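Local coordinates for cGAS/DncV-like nucleotidyltransferase in E. coli homolog (Rhodothermus marinus SG0.5JP17-172, PDB 6E0L), which uses magnesium to make 3',3'-cUAMP from UTP and ATP, a cyclic dinucleotide second messenger that triggers abortive infection in bacterial antiphage defence, at residues A[24-29]-A[104-109]; A[62-67]-A[131-136]; A[165-170]-A[254-259]. One frame throughout, in Å; residues are numbered along the deposited sequence.

Contact 1: residues A[24-29]-A[104-109]; sequences HESIRA and TDYYGA
Helix 18-32 meets the C-terminal end of helix 92-107 on the nucleotidyltransferase domain, and the meeting is made by two consecutive tyrosines, Tyr106 and Tyr107, that reach across to Ser26, Ile27 and Ala29. The backbones stay well apart: the nearest CA pair, Ala29 and Tyr106, is 8.6 Å distant, so side chains span the gap. At the centre Ser26 OG and Tyr107 OH form a hydrogen bond of 2.6 Å in which either hydroxyl may be the donor. Ser26 OG lies at the edge of the Tyr107 ring, near its plane, placed there by a first torsion of -180° that sets it opposite the backbone N. Ile27 crosses the same tyrosine at about a right angle, its CD1 lying 3.6 Å from Tyr107 OH and 4.1 Å from Tyr107 CE2. The two tyrosines also pack on each other: Tyr106 CD2 sits 3.4 Å above the plane of the Tyr107 ring, over its centre, while Tyr107 CD2 lies at the edge of the Tyr106 ring, in its plane. Farther out, Ala29 CB approaches Tyr106 OH at 4.4 Å. Ile27 and Tyr107 both touch Val121 of strand 119-122 and Thr123 just after it, so both helices lean on that part of the sheet. The short hydroxyl pair, with carbon contacts around it, gives the phenol oxygen a partner and fixes where the Tyr107 ring ends.

Contact 2: residues A[62-67]-A[131-136]; sequences DVVVQL and VVCIQY. With MG (magnesium ion), chain B; APC (diphosphomethylphosphonic acid adenosyl ester), chain C; 2KH (5'-O-[(S)-hydroxy{[(S)-hydroxy(phosphonooxy)phosphoryl]amino}phosphoryl]uridine), chain D.
Strands 61-68 and 127-138 run parallel within the mixed sheet, and five backbone hydrogen bonds join Val63, Val65 and Leu67 to Val131, Cys133 and Gln135. Val131 N donates to Val63 O at 2.8 Å and Val65 N to Val131 O at 2.9 Å, the latter nearly straight at 174°. Cys133 N then gives to Val65 O, Leu67 N to Cys133 O, and Gln135 N to Leu67 O; Val63 also bonds to Asp129. Outward backbone groups of Asp62, Val64 and Gln66 bond to Gln46, Tyr44 and Glu42 of strand 42-46; on the other strand Val132 O accepts from Trp92 NE1, and Ile134 bonds to Thr154. Between side chains, Cys133 SG touches Val64 CG1 at 3.5 Å, and Leu67 lies alongside Ile134, pointing the same way. The amide of Gln66 is satisfied by Asn68, Tyr44 and Glu151, that of Gln135 by Asn68 and Arg137. Near the start of strand 61-68, Asp62 OD2 binds magnesium at 2.1 Å, beside two waters and three phosphoryl oxygens (O1A, O1B and O3G) of the ATP analogue. With its backbone anchored in the sheet, Asp62 thus shares the metal with that triphosphate, while OD1 receives weak bonds from one metal-bound water and from O2' of the UTP analogue.

Contact 3: residues A[165-170]-A[254-259]; sequences VNYPKL and NGQDDL. With 2KH (5'-O-[(S)-hydroxy{[(S)-hydroxy(phosphonooxy)phosphoryl]amino}phosphoryl]uridine), chain D; APC (diphosphomethylphosphonic acid adenosyl ester), chain C.
Asn254 OD1 is gripped by two backbone donors, Gln256 N at 2.7 Å and Asp257 N at 3.2 Å. The second arrives in the carbonyl plane, on a lone pair, whereas Gln256 N is tilted 27° from that plane. A first torsion of 63° tucks the Asn254 amide between its own backbone N and carbonyl carbon, where OD1 can fold back over the turn. The other end of the amide, ND2, donates to Asp257 OD2, met from above the carboxylate plane, and to a water that also accepts from Tyr167 N, bridging the two segments.

This Asx motif, whose bond to Gln256 N closes an Asx turn, lies in the loop between helices 231-244 and 269-285, and it packs against the junction where strand 162-166 passes into helix 168-181, with Tyr167 at the N-cap position. Gln256 CG sits over the face of the Tyr167 ring in a CH-pi contact, 3.7 Å from the centroid and 9° off the normal, while Asp257 OD2 stands at the ring edge, in plane. Bending at its second torsion, Gln256 returns its NE2 to Asn254 O and also brings it within 3.5 Å of Leu170 CD1; its OE1 is held by Lys138. Leu170 CB rests 3.5 Å from Asn254 O.

One residue before the ring, Asn166 points away from the loop and reads the uracil of the UTP analogue: its OD1 accepts from N3, at a very short 2.3 Å whose exact length is doubtful, and its ND2 donates to O4 at 3.2 Å.

Contact 1 and contact 2 interleave along the chain, in the order 24-29, 62-67, 104-109, 131-136, whereas contact 3 follows both. All four segments of the first two belong to the nucleotidyltransferase domain. Their centres are 16 Å apart, and Ile27 of contact 1 packs on Val63 of contact 2, so helix 18-32 rests on the strand that carries Asp62. Contact 3 is centred 14 Å from contact 2 and reaches the same sheet, with Tyr136 touching Val165 and Tyr167; the centres of contacts 1 and 3 are 28 Å apart, without touching. Contacts 2 and 3 both touch the two nucleotides, supplying metal-binding Asp62 and uracil-binding Asn166; contact 1 lies off the site, Ile27 about 13 Å from the magnesium.

Contact 1: residues A[24-29]-A[104-109]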
loop_
_atom_site.group_PDB
_atom_site.type_symbol
_atom_site.label_atom_id
_atom_site.label_comp_id
_atom_site.label_asym_id
_atom_site.label_seq_id
_atom_site.Cartn_x
_atom_site.Cartn_y
_atom_site.Cartn_z
ATOM N N HIS A 24 6.821 10.647 -9.952
ATOM C CA HIS A 24 7.618 9.431 -10.090
ATOM C C HIS A 24 8.786 9.639 -11.055
ATOM O O HIS A 24 9.931 9.282 -10.764
ATOM C CB HIS A 24 6.709 8.298 -10.556
ATOM C CG HIS A 24 7.424 7.019 -10.845
ATOM N ND1 HIS A 24 6.917 6.071 -11.705
ATOM C CD2 HIS A 24 8.587 6.516 -10.370
ATOM C CE1 HIS A 24 7.753 5.050 -11.770
ATOM N NE2 HIS A 24 8.776 5.295 -10.972
ATOM N N GLU A 25 8.498 10.214 -12.222
ATOM C CA GLU A 25 9.526 10.455 -13.221
ATOM C C GLU A 25 10.581 11.420 -12.700
ATOM O O GLU A 25 11.772 11.265 -12.997
ATOM C CB GLU A 25 8.834 11.039 -14.456
ATOM C CG GLU A 25 9.688 11.539 -15.590
ATOM C CD GLU A 25 8.831 11.982 -16.781
ATOM O OE1 GLU A 25 9.190 12.998 -17.413
ATOM O OE2 GLU A 25 7.784 11.344 -17.056
ATOM N N SER A 26 10.170 12.379 -11.867
ATOM C CA SER A 26 11.108 13.317 -11.265
ATOM C C SER A 26 12.070 12.610 -10.314
ATOM O O SER A 26 13.289 12.811 -10.400
ATOM C CB SER A 26 10.332 14.426 -10.554
ATOM O OG SER A 26 11.195 15.368 -9.962
ATOM N N ILE A 27 11.539 11.785 -9.397
ATOM C CA ILE A 27 12.385 11.010 -8.483
ATOM C C ILE A 27 13.353 10.134 -9.260
ATOM O O ILE A 27 14.563 10.116 -8.995
ATOM C CB ILE A 27 11.516 10.135 -7.549
ATOM C CG1 ILE A 27 10.563 10.955 -6.660
ATOM C CG2 ILE A 27 12.393 9.230 -6.716
ATOM C CD1 ILE A 27 11.261 11.809 -5.615
ATOM N N ARG A 28 12.844 9.455 -10.279
ATOM C CA ARG A 28 13.684 8.599 -11.098
ATOM C C ARG A 28 14.808 9.398 -11.751
ATOM O O ARG A 28 15.961 8.954 -11.770
ATOM C CB ARG A 28 12.806 7.884 -12.123
ATOM C CG ARG A 28 13.550 6.994 -13.071
ATOM C CD ARG A 28 12.584 6.286 -14.004
ATOM N NE ARG A 28 11.971 5.151 -13.319
ATOM C CZ ARG A 28 10.812 4.595 -13.659
ATOM N NH1 ARG A 28 10.113 5.074 -14.682
ATOM N NH2 ARG A 28 10.350 3.557 -12.967
ATOM N N ALA A 29 14.496 10.600 -12.261
ATOM C CA ALA A 29 15.518 11.411 -12.907
ATOM C C ALA A 29 16.572 11.860 -11.898
ATOM O O ALA A 29 17.757 11.939 -12.226
ATOM C CB ALA A 29 14.874 12.611 -13.603
ATOM N N THR A 104 18.991 15.084 -2.572
ATOM C CA THR A 104 19.433 16.413 -2.159
ATOM C C THR A 104 20.199 17.132 -3.266
ATOM O O THR A 104 20.024 18.341 -3.463
ATOM C CB THR A 104 20.284 16.299 -0.899
ATOM O OG1 THR A 104 19.504 15.693 0.142
ATOM C CG2 THR A 104 20.767 17.644 -0.462
ATOM N N ASP A 105 21.070 16.417 -3.988
ATOM C CA ASP A 105 21.797 17.048 -5.087
ATOM C C ASP A 105 20.828 17.590 -6.126
ATOM O O ASP A 105 21.051 18.660 -6.701
ATOM C CB ASP A 105 22.772 16.067 -5.745
ATOM C CG ASP A 105 23.996 15.766 -4.882
ATOM O OD1 ASP A 105 24.275 16.527 -3.927
ATOM O OD2 ASP A 105 24.700 14.773 -5.179
ATOM N N TYR A 106 19.752 16.853 -6.393
ATOM C CA TYR A 106 18.849 17.215 -7.473
ATOM C C TYR A 106 17.842 18.285 -7.042
ATOM O O TYR A 106 17.633 19.271 -7.757
ATOM C CB TYR A 106 18.118 15.965 -7.959
ATOM C CG TYR A 106 17.188 16.202 -9.127
ATOM C CD1 TYR A 106 17.691 16.245 -10.423
ATOM C CD2 TYR A 106 15.834 16.392 -8.945
ATOM C CE1 TYR A 106 16.867 16.439 -11.501
ATOM C CE2 TYR A 106 15.005 16.594 -10.016
ATOM C CZ TYR A 106 15.525 16.619 -11.289
ATOM O OH TYR A 106 14.689 16.813 -12.357
ATOM N N TYR A 107 17.173 18.083 -5.901
ATOM C CA TYR A 107 16.097 18.973 -5.468
ATOM C C TYR A 107 16.537 20.113 -4.562
ATOM O O TYR A 107 15.822 21.111 -4.468
ATOM C CB TYR A 107 15.009 18.192 -4.729
ATOM C CG TYR A 107 14.316 17.149 -5.576
ATOM C CD1 TYR A 107 13.341 17.517 -6.491
ATOM C CD2 TYR A 107 14.572 15.797 -5.401
ATOM C CE1 TYR A 107 12.691 16.589 -7.247
ATOM C CE2 TYR A 107 13.918 14.855 -6.161
ATOM C CZ TYR A 107 12.975 15.269 -7.084
ATOM O OH TYR A 107 12.306 14.368 -7.859
ATOM N N GLY A 108 17.672 19.997 -3.902
ATOM C CA GLY A 108 18.135 20.932 -2.898
ATOM C C GLY A 108 17.833 20.424 -1.506
ATOM O O GLY A 108 16.828 19.752 -1.267
ATOM N N ALA A 109 18.724 20.745 -0.560
ATOM C CA ALA A 109 18.562 20.243 0.807
ATOM C C ALA A 109 17.225 20.627 1.434
ATOM O O ALA A 109 16.652 19.844 2.200
ATOM C CB ALA A 109 19.713 20.732 1.684
#

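Contact 2: residues A[62-67]-A[131-136]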
loop_
_atom_site.group_PDB
_atom_site.type_symbol
_atom_site.label_atom_id
_atom_site.label_comp_id
_atom_site.label_asym_id
_atom_site.label_seq_id
_atom_site.Cartn_x
_atom_site.Cartn_y
_atom_site.Cartn_z
ATOM N N ASP A 62 3.554 7.679 -3.412
ATOM C CA ASP A 62 4.313 6.658 -2.697
ATOM C C ASP A 62 5.355 6.022 -3.626
ATOM O O ASP A 62 4.997 5.290 -4.559
ATOM C CB ASP A 62 3.303 5.651 -2.184
ATOM C CG ASP A 62 2.261 6.316 -1.280
ATOM O OD1 ASP A 62 2.637 7.030 -0.327
ATOM O OD2 ASP A 62 1.050 6.156 -1.558
ATOM N N VAL A 63 6.634 6.320 -3.413
ATOM C CA VAL A 63 7.694 5.844 -4.299
ATOM C C VAL A 63 8.569 4.844 -3.550
ATOM O O VAL A 63 8.955 5.078 -2.395
ATOM C CB VAL A 63 8.533 7.015 -4.848
ATOM C CG1 VAL A 63 9.618 6.510 -5.796
ATOM C CG2 VAL A 63 7.643 8.017 -5.533
ATOM N N VAL A 64 8.934 3.757 -4.225
ATOM C CA VAL A 64 9.829 2.753 -3.659
ATOM C C VAL A 64 11.157 2.821 -4.397
ATOM O O VAL A 64 11.190 2.759 -5.633
ATOM C CB VAL A 64 9.238 1.340 -3.757
ATOM C CG1 VAL A 64 10.183 0.338 -3.081
ATOM C CG2 VAL A 64 7.841 1.279 -3.126
ATOM N N VAL A 65 12.247 2.960 -3.642
ATOM C CA VAL A 65 13.602 2.951 -4.170
ATOM C C VAL A 65 14.273 1.705 -3.597
ATOM O O VAL A 65 14.592 1.654 -2.406
ATOM C CB VAL A 65 14.365 4.235 -3.812
ATOM C CG1 VAL A 65 15.835 4.123 -4.244
ATOM C CG2 VAL A 65 13.736 5.445 -4.495
ATOM N N GLN A 66 14.470 0.687 -4.420
ATOM C CA GLN A 66 14.791 -0.641 -3.922
ATOM C C GLN A 66 16.138 -1.080 -4.473
ATOM O O GLN A 66 16.319 -1.163 -5.690
ATOM C CB GLN A 66 13.724 -1.650 -4.335
ATOM C CG GLN A 66 14.073 -3.084 -3.959
ATOM C CD GLN A 66 12.930 -4.034 -4.191
ATOM O OE1 GLN A 66 11.769 -3.721 -3.926
ATOM N NE2 GLN A 66 13.253 -5.215 -4.683
ATOM N N LEU A 67 17.064 -1.404 -3.579
ATOM C CA LEU A 67 18.359 -1.923 -3.992
ATOM C C LEU A 67 18.253 -3.420 -4.230
ATOM O O LEU A 67 17.718 -4.149 -3.388
ATOM C CB LEU A 67 19.418 -1.627 -2.933
ATOM C CG LEU A 67 20.840 -2.052 -3.316
ATOM C CD1 LEU A 67 21.323 -1.203 -4.453
ATOM C CD2 LEU A 67 21.795 -1.937 -2.145
ATOM N N VAL A 131 10.256 5.364 0.018
ATOM C CA VAL A 131 10.707 4.275 0.879
ATOM C C VAL A 131 12.021 3.731 0.346
ATOM O O VAL A 131 12.088 3.247 -0.790
ATOM C CB VAL A 131 9.651 3.164 0.986
ATOM C CG1 VAL A 131 10.193 2.010 1.790
ATOM C CG2 VAL A 131 8.426 3.678 1.642
ATOM N N VAL A 132 13.073 3.861 1.144
ATOM C CA VAL A 132 14.395 3.351 0.803
ATOM C C VAL A 132 14.493 1.952 1.391
ATOM O O VAL A 132 14.403 1.768 2.609
ATOM C CB VAL A 132 15.501 4.262 1.361
ATOM C CG1 VAL A 132 16.882 3.672 1.084
ATOM C CG2 VAL A 132 15.387 5.671 0.784
ATOM N N CYS A 133 14.724 0.963 0.547
ATOM C CA CYS A 133 14.593 -0.393 1.035
ATOM C C CYS A 133 15.585 -1.263 0.303
ATOM O O CYS A 133 16.091 -0.901 -0.763
ATOM C CB CYS A 133 13.160 -0.923 0.865
ATOM S SG CYS A 133 12.557 -0.916 -0.849
ATOM N N ILE A 134 15.785 -2.461 0.844
ATOM C CA ILE A 134 16.647 -3.457 0.231
ATOM C C ILE A 134 15.785 -4.655 -0.122
ATOM O O ILE A 134 14.857 -4.993 0.616
ATOM C CB ILE A 134 17.739 -3.889 1.244
ATOM C CG1 ILE A 134 18.687 -2.738 1.612
ATOM C CG2 ILE A 134 18.580 -5.034 0.702
ATOM C CD1 ILE A 134 19.512 -2.240 0.517
ATOM N N GLN A 135 16.103 -5.304 -1.239
ATOM C CA GLN A 135 15.402 -6.524 -1.602
ATOM C C GLN A 135 15.410 -7.486 -0.419
ATOM O O GLN A 135 16.414 -7.607 0.284
ATOM C CB GLN A 135 16.084 -7.185 -2.800
ATOM C CG GLN A 135 15.397 -8.444 -3.270
ATOM C CD GLN A 135 16.169 -9.129 -4.366
ATOM O OE1 GLN A 135 16.564 -10.286 -4.233
ATOM N NE2 GLN A 135 16.396 -8.416 -5.459
ATOM N N TYR A 136 14.264 -8.106 -0.158
ATOM C CA TYR A 136 14.102 -9.125 0.876
ATOM C C TYR A 136 13.670 -10.442 0.248
ATOM O O TYR A 136 12.749 -10.468 -0.573
ATOM C CB TYR A 136 13.113 -8.688 1.971
ATOM C CG TYR A 136 12.963 -9.734 3.064
ATOM C CD1 TYR A 136 13.847 -9.806 4.133
ATOM C CD2 TYR A 136 11.894 -10.622 3.048
ATOM C CE1 TYR A 136 13.700 -10.771 5.112
ATOM C CE2 TYR A 136 11.740 -11.575 4.022
ATOM C CZ TYR A 136 12.639 -11.642 5.057
ATOM O OH TYR A 136 12.494 -12.597 6.038
HETATM MG MG MG B . -0.747 6.827 -0.745
HETATM P PG APC C . -4.117 6.903 -0.244
HETATM O O1G APC C . -4.755 7.102 -1.587
HETATM O O2G APC C . -4.980 7.447 0.878
HETATM O O3G APC C . -2.750 7.526 -0.209
HETATM P PB APC C . -2.669 4.366 -0.291
HETATM O O1B APC C . -1.648 5.193 -1.043
HETATM O O2B APC C . -3.125 3.217 -1.156
HETATM O O3B APC C . -3.990 5.289 -0.032
HETATM P PA APC C . -0.677 4.816 2.001
HETATM O O1A APC C . -0.501 6.077 1.189
HETATM O O2A APC C . -0.845 5.140 3.473
HETATM C C3A APC C . -2.068 3.781 1.352
HETATM O "O5'" APC C . 0.689 3.905 1.843
HETATM C "C5'" APC C . 1.086 3.656 0.525
HETATM C "C4'" APC C . 1.741 2.257 0.425
HETATM O "O4'" APC C . 2.602 2.091 1.404
HETATM C "C3'" APC C . 0.692 1.132 0.602
HETATM O "O3'" APC C . 0.003 0.838 -0.556
HETATM C "C2'" APC C . 1.636 -0.027 1.013
HETATM O "O2'" APC C . 2.268 -0.557 -0.251
HETATM C "C1'" APC C . 2.511 0.534 1.827
HETATM N N9 APC C . 1.965 0.555 3.152
HETATM C C8 APC C . 1.360 1.535 3.836
HETATM N N7 APC C . 1.004 1.062 5.027
HETATM C C5 APC C . 1.409 -0.220 5.090
HETATM C C6 APC C . 1.292 -1.149 6.092
HETATM N N6 APC C . 0.702 -1.089 7.414
HETATM N N1 APC C . 1.771 -2.367 5.919
HETATM C C2 APC C . 2.370 -2.697 4.743
HETATM N N3 APC C . 2.486 -1.785 3.743
HETATM C C4 APC C . 1.999 -0.540 3.927
HETATM P PA 2KH D . 3.050 6.105 8.271
HETATM O O1A 2KH D . 2.283 7.411 8.099
HETATM O O2A 2KH D . 2.081 4.976 8.536
HETATM N N3A 2KH D . 4.153 6.204 9.562
HETATM O "O5'" 2KH D . 3.911 5.758 6.900
HETATM P PB 2KH D . 4.685 7.726 10.117
HETATM O O1B 2KH D . 4.824 7.680 11.626
HETATM O O2B 2KH D . 3.700 8.813 9.707
HETATM O O3B 2KH D . 6.175 8.021 9.448
HETATM P PG 2KH D . 6.574 9.227 8.379
HETATM O O1G 2KH D . 7.262 10.364 9.121
HETATM O O2G 2KH D . 5.300 9.735 7.732
HETATM O O3G 2KH D . 7.513 8.642 7.334
HETATM C "C5'" 2KH D . 4.550 6.797 6.195
HETATM C "C4'" 2KH D . 4.885 6.302 4.785
HETATM O "O4'" 2KH D . 5.668 5.248 4.883
HETATM C "C1'" 2KH D . 5.267 4.231 3.708
HETATM C "C2'" 2KH D . 4.131 4.714 3.122
HETATM O "O2'" 2KH D . 4.433 5.334 1.794
HETATM C "C3'" 2KH D . 3.586 5.765 4.082
HETATM O "O3'" 2KH D . 2.956 6.766 3.429
HETATM N N1 2KH D . 5.145 2.934 4.288
HETATM C C6 2KH D . 4.629 2.802 5.643
HETATM C C2 2KH D . 5.561 1.701 3.556
HETATM O O2 2KH D . 5.989 1.766 2.452
HETATM N N3 2KH D . 5.433 0.357 4.199
HETATM C C4 2KH D . 4.916 0.225 5.556
HETATM O O4 2KH D . 4.816 -0.841 6.071
HETATM C C5 2KH D . 4.502 1.456 6.292
HETATM O O HOH W 1 0.006 8.726 -0.266
HETATM O O HOH W 2 -0.932 7.558 -2.855
#

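Contact 3: residues A[165-170]-A[254-259]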
loop_
_atom_site.group_PDB
_atom_site.type_symbol
_atom_site.label_atom_id
_atom_site.label_comp_id
_atom_site.label_asym_id
_atom_site.label_seq_id
_atom_site.Cartn_x
_atom_site.Cartn_y
_atom_site.Cartn_z
ATOM N N VAL A 165 9.168 -5.444 6.728
ATOM C CA VAL A 165 9.157 -6.188 5.472
ATOM C C VAL A 165 7.823 -5.943 4.773
ATOM O O VAL A 165 6.757 -6.116 5.374
ATOM C CB VAL A 165 9.383 -7.697 5.674
ATOM C CG1 VAL A 165 9.290 -8.400 4.327
ATOM C CG2 VAL A 165 10.745 -7.973 6.337
ATOM N N ASN A 166 7.890 -5.489 3.527
ATOM C CA ASN A 166 6.723 -5.258 2.700
ATOM C C ASN A 166 6.876 -6.040 1.406
ATOM O O ASN A 166 7.976 -6.425 1.014
ATOM C CB ASN A 166 6.563 -3.772 2.332
ATOM C CG ASN A 166 6.206 -2.882 3.520
ATOM O OD1 ASN A 166 6.339 -1.662 3.443
ATOM N ND2 ASN A 166 5.745 -3.479 4.603
ATOM N N TYR A 167 5.760 -6.212 0.717
ATOM C CA TYR A 167 5.698 -6.960 -0.537
ATOM C C TYR A 167 4.898 -6.140 -1.550
ATOM O O TYR A 167 3.896 -6.605 -2.102
ATOM C CB TYR A 167 5.100 -8.350 -0.326
ATOM C CG TYR A 167 5.867 -9.222 0.635
ATOM C CD1 TYR A 167 6.907 -10.030 0.165
ATOM C CD2 TYR A 167 5.568 -9.255 2.000
ATOM C CE1 TYR A 167 7.630 -10.842 1.024
ATOM C CE2 TYR A 167 6.286 -10.069 2.860
ATOM C CZ TYR A 167 7.318 -10.860 2.363
ATOM O OH TYR A 167 8.040 -11.673 3.204
ATOM N N PRO A 168 5.351 -4.917 -1.852
ATOM C CA PRO A 168 4.542 -4.032 -2.716
ATOM C C PRO A 168 4.335 -4.568 -4.104
ATOM O O PRO A 168 3.279 -4.317 -4.693
ATOM C CB PRO A 168 5.350 -2.724 -2.747
ATOM C CG PRO A 168 6.791 -3.178 -2.504
ATOM C CD PRO A 168 6.673 -4.334 -1.540
ATOM N N LYS A 169 5.303 -5.292 -4.662
ATOM C CA LYS A 169 5.107 -5.820 -6.011
ATOM C C LYS A 169 3.987 -6.847 -6.009
ATOM O O LYS A 169 3.194 -6.918 -6.946
ATOM C CB LYS A 169 6.400 -6.442 -6.533
ATOM C CG LYS A 169 7.574 -5.472 -6.663
ATOM C CD LYS A 169 8.830 -6.194 -7.207
ATOM C CE LYS A 169 10.006 -5.237 -7.361
ATOM N NZ LYS A 169 11.238 -5.931 -7.811
ATOM N N LEU A 170 3.926 -7.663 -4.957
ATOM C CA LEU A 170 2.869 -8.660 -4.845
ATOM C C LEU A 170 1.513 -8.016 -4.549
ATOM O O LEU A 170 0.478 -8.478 -5.045
ATOM C CB LEU A 170 3.236 -9.670 -3.756
ATOM C CG LEU A 170 4.441 -10.540 -4.114
ATOM C CD1 LEU A 170 4.763 -11.490 -2.964
ATOM C CD2 LEU A 170 4.200 -11.305 -5.420
ATOM N N ASN A 254 -1.052 -8.470 -0.512
ATOM C CA ASN A 254 0.211 -9.063 -0.960
ATOM C C ASN A 254 0.228 -10.585 -0.855
ATOM O O ASN A 254 1.175 -11.211 -1.350
ATOM C CB ASN A 254 1.399 -8.471 -0.170
ATOM C CG ASN A 254 1.342 -8.766 1.345
ATOM O OD1 ASN A 254 0.832 -9.795 1.775
ATOM N ND2 ASN A 254 1.837 -7.829 2.152
ATOM N N GLY A 255 -0.787 -11.184 -0.236
ATOM C CA GLY A 255 -0.903 -12.620 -0.083
ATOM C C GLY A 255 -0.006 -13.265 0.955
ATOM O O GLY A 255 -0.054 -14.489 1.101
ATOM N N GLN A 256 0.806 -12.495 1.677
ATOM C CA GLN A 256 1.788 -13.037 2.611
ATOM C C GLN A 256 1.447 -12.807 4.067
ATOM O O GLN A 256 1.657 -13.689 4.883
ATOM C CB GLN A 256 3.179 -12.412 2.368
ATOM C CG GLN A 256 3.750 -12.406 0.954
ATOM C CD GLN A 256 3.674 -13.763 0.288
ATOM O OE1 GLN A 256 4.148 -14.749 0.842
ATOM N NE2 GLN A 256 3.115 -13.817 -0.917
ATOM N N ASP A 257 0.943 -11.638 4.415
ATOM C CA ASP A 257 0.768 -11.230 5.799
ATOM C C ASP A 257 -0.679 -11.361 6.247
ATOM O O ASP A 257 -1.618 -11.207 5.463
ATOM C CB ASP A 257 1.268 -9.798 5.997
ATOM C CG ASP A 257 2.714 -9.630 5.560
ATOM O OD1 ASP A 257 3.510 -10.566 5.805
ATOM O OD2 ASP A 257 3.049 -8.598 4.932
ATOM N N ASP A 258 -0.847 -11.533 7.542
ATOM C CA ASP A 258 -2.155 -11.415 8.133
ATOM C C ASP A 258 -2.515 -9.951 8.265
ATOM O O ASP A 258 -1.688 -9.124 8.646
ATOM C CB ASP A 258 -2.149 -12.069 9.517
ATOM C CG ASP A 258 -2.069 -13.572 9.450
ATOM O OD1 ASP A 258 -2.333 -14.134 8.369
ATOM O OD2 ASP A 258 -1.707 -14.191 10.471
ATOM N N LEU A 259 -3.776 -9.648 7.963
ATOM C CA LEU A 259 -4.269 -8.282 8.062
ATOM C C LEU A 259 -4.467 -7.860 9.510
ATOM O O LEU A 259 -4.239 -6.690 9.848
ATOM C CB LEU A 259 -5.566 -8.144 7.257
ATOM C CG LEU A 259 -6.276 -6.794 7.337
ATOM C CD1 LEU A 259 -5.305 -5.700 6.951
ATOM C CD2 LEU A 259 -7.541 -6.768 6.450
HETATM P PA 2KH D . 3.050 6.105 8.271
HETATM O O1A 2KH D . 2.283 7.411 8.099
HETATM O O2A 2KH D . 2.081 4.976 8.536
HETATM N N3A 2KH D . 4.153 6.204 9.562
HETATM O "O5'" 2KH D . 3.911 5.758 6.900
HETATM P PB 2KH D . 4.685 7.726 10.117
HETATM O O1B 2KH D . 4.824 7.680 11.626
HETATM O O2B 2KH D . 3.700 8.813 9.707
HETATM O O3B 2KH D . 6.175 8.021 9.448
HETATM P PG 2KH D . 6.574 9.227 8.379
HETATM O O1G 2KH D . 7.262 10.364 9.121
HETATM O O2G 2KH D . 5.300 9.735 7.732
HETATM O O3G 2KH D . 7.513 8.642 7.334
HETATM C "C5'" 2KH D . 4.550 6.797 6.195
HETATM C "C4'" 2KH D . 4.885 6.302 4.785
HETATM O "O4'" 2KH D . 5.668 5.248 4.883
HETATM C "C1'" 2KH D . 5.267 4.231 3.708
HETATM C "C2'" 2KH D . 4.131 4.714 3.122
HETATM O "O2'" 2KH D . 4.433 5.334 1.794
HETATM C "C3'" 2KH D . 3.586 5.765 4.082
HETATM O "O3'" 2KH D . 2.956 6.766 3.429
HETATM N N1 2KH D . 5.145 2.934 4.288
HETATM C C6 2KH D . 4.629 2.802 5.643
HETATM C C2 2KH D . 5.561 1.701 3.556
HETATM O O2 2KH D . 5.989 1.766 2.452
HETATM N N3 2KH D . 5.433 0.357 4.199
HETATM C C4 2KH D . 4.916 0.225 5.556
HETATM O O4 2KH D . 4.816 -0.841 6.071
HETATM C C5 2KH D . 4.502 1.456 6.292
HETATM P PG APC C . -4.117 6.903 -0.244
HETATM O O1G APC C . -4.755 7.102 -1.587
HETATM O O2G APC C . -4.980 7.447 0.878
HETATM O O3G APC C . -2.750 7.526 -0.209
HETATM P PB APC C . -2.669 4.366 -0.291
HETATM O O1B APC C . -1.648 5.193 -1.043
HETATM O O2B APC C . -3.125 3.217 -1.156
HETATM O O3B APC C . -3.990 5.289 -0.032
HETATM P PA APC C . -0.677 4.816 2.001
HETATM O O1A APC C . -0.501 6.077 1.189
HETATM O O2A APC C . -0.845 5.140 3.473
HETATM C C3A APC C . -2.068 3.781 1.352
HETATM O "O5'" APC C . 0.689 3.905 1.843
HETATM C "C5'" APC C . 1.086 3.656 0.525
HETATM C "C4'" APC C . 1.741 2.257 0.425
HETATM O "O4'" APC C . 2.602 2.091 1.404
HETATM C "C3'" APC C . 0.692 1.132 0.602
HETATM O "O3'" APC C . 0.003 0.838 -0.556
HETATM C "C2'" APC C . 1.636 -0.027 1.013
HETATM O "O2'" APC C . 2.268 -0.557 -0.251
HETATM C "C1'" APC C . 2.511 0.534 1.827
HETATM N N9 APC C . 1.965 0.555 3.152
HETATM C C8 APC C . 1.360 1.535 3.836
HETATM N N7 APC C . 1.004 1.062 5.027
HETATM C C5 APC C . 1.409 -0.220 5.090
HETATM C C6 APC C . 1.292 -1.149 6.092
HETATM N N6 APC C . 0.702 -1.089 7.414
HETATM N N1 APC C . 1.771 -2.367 5.919
HETATM C C2 APC C . 2.370 -2.697 4.743
HETATM N N3 APC C . 2.486 -1.785 3.743
HETATM C C4 APC C . 1.999 -0.540 3.927
HETATM O O HOH W 3 5.663 -8.808 6.106
HETATM O O HOH W 4 3.258 -5.099 1.914
#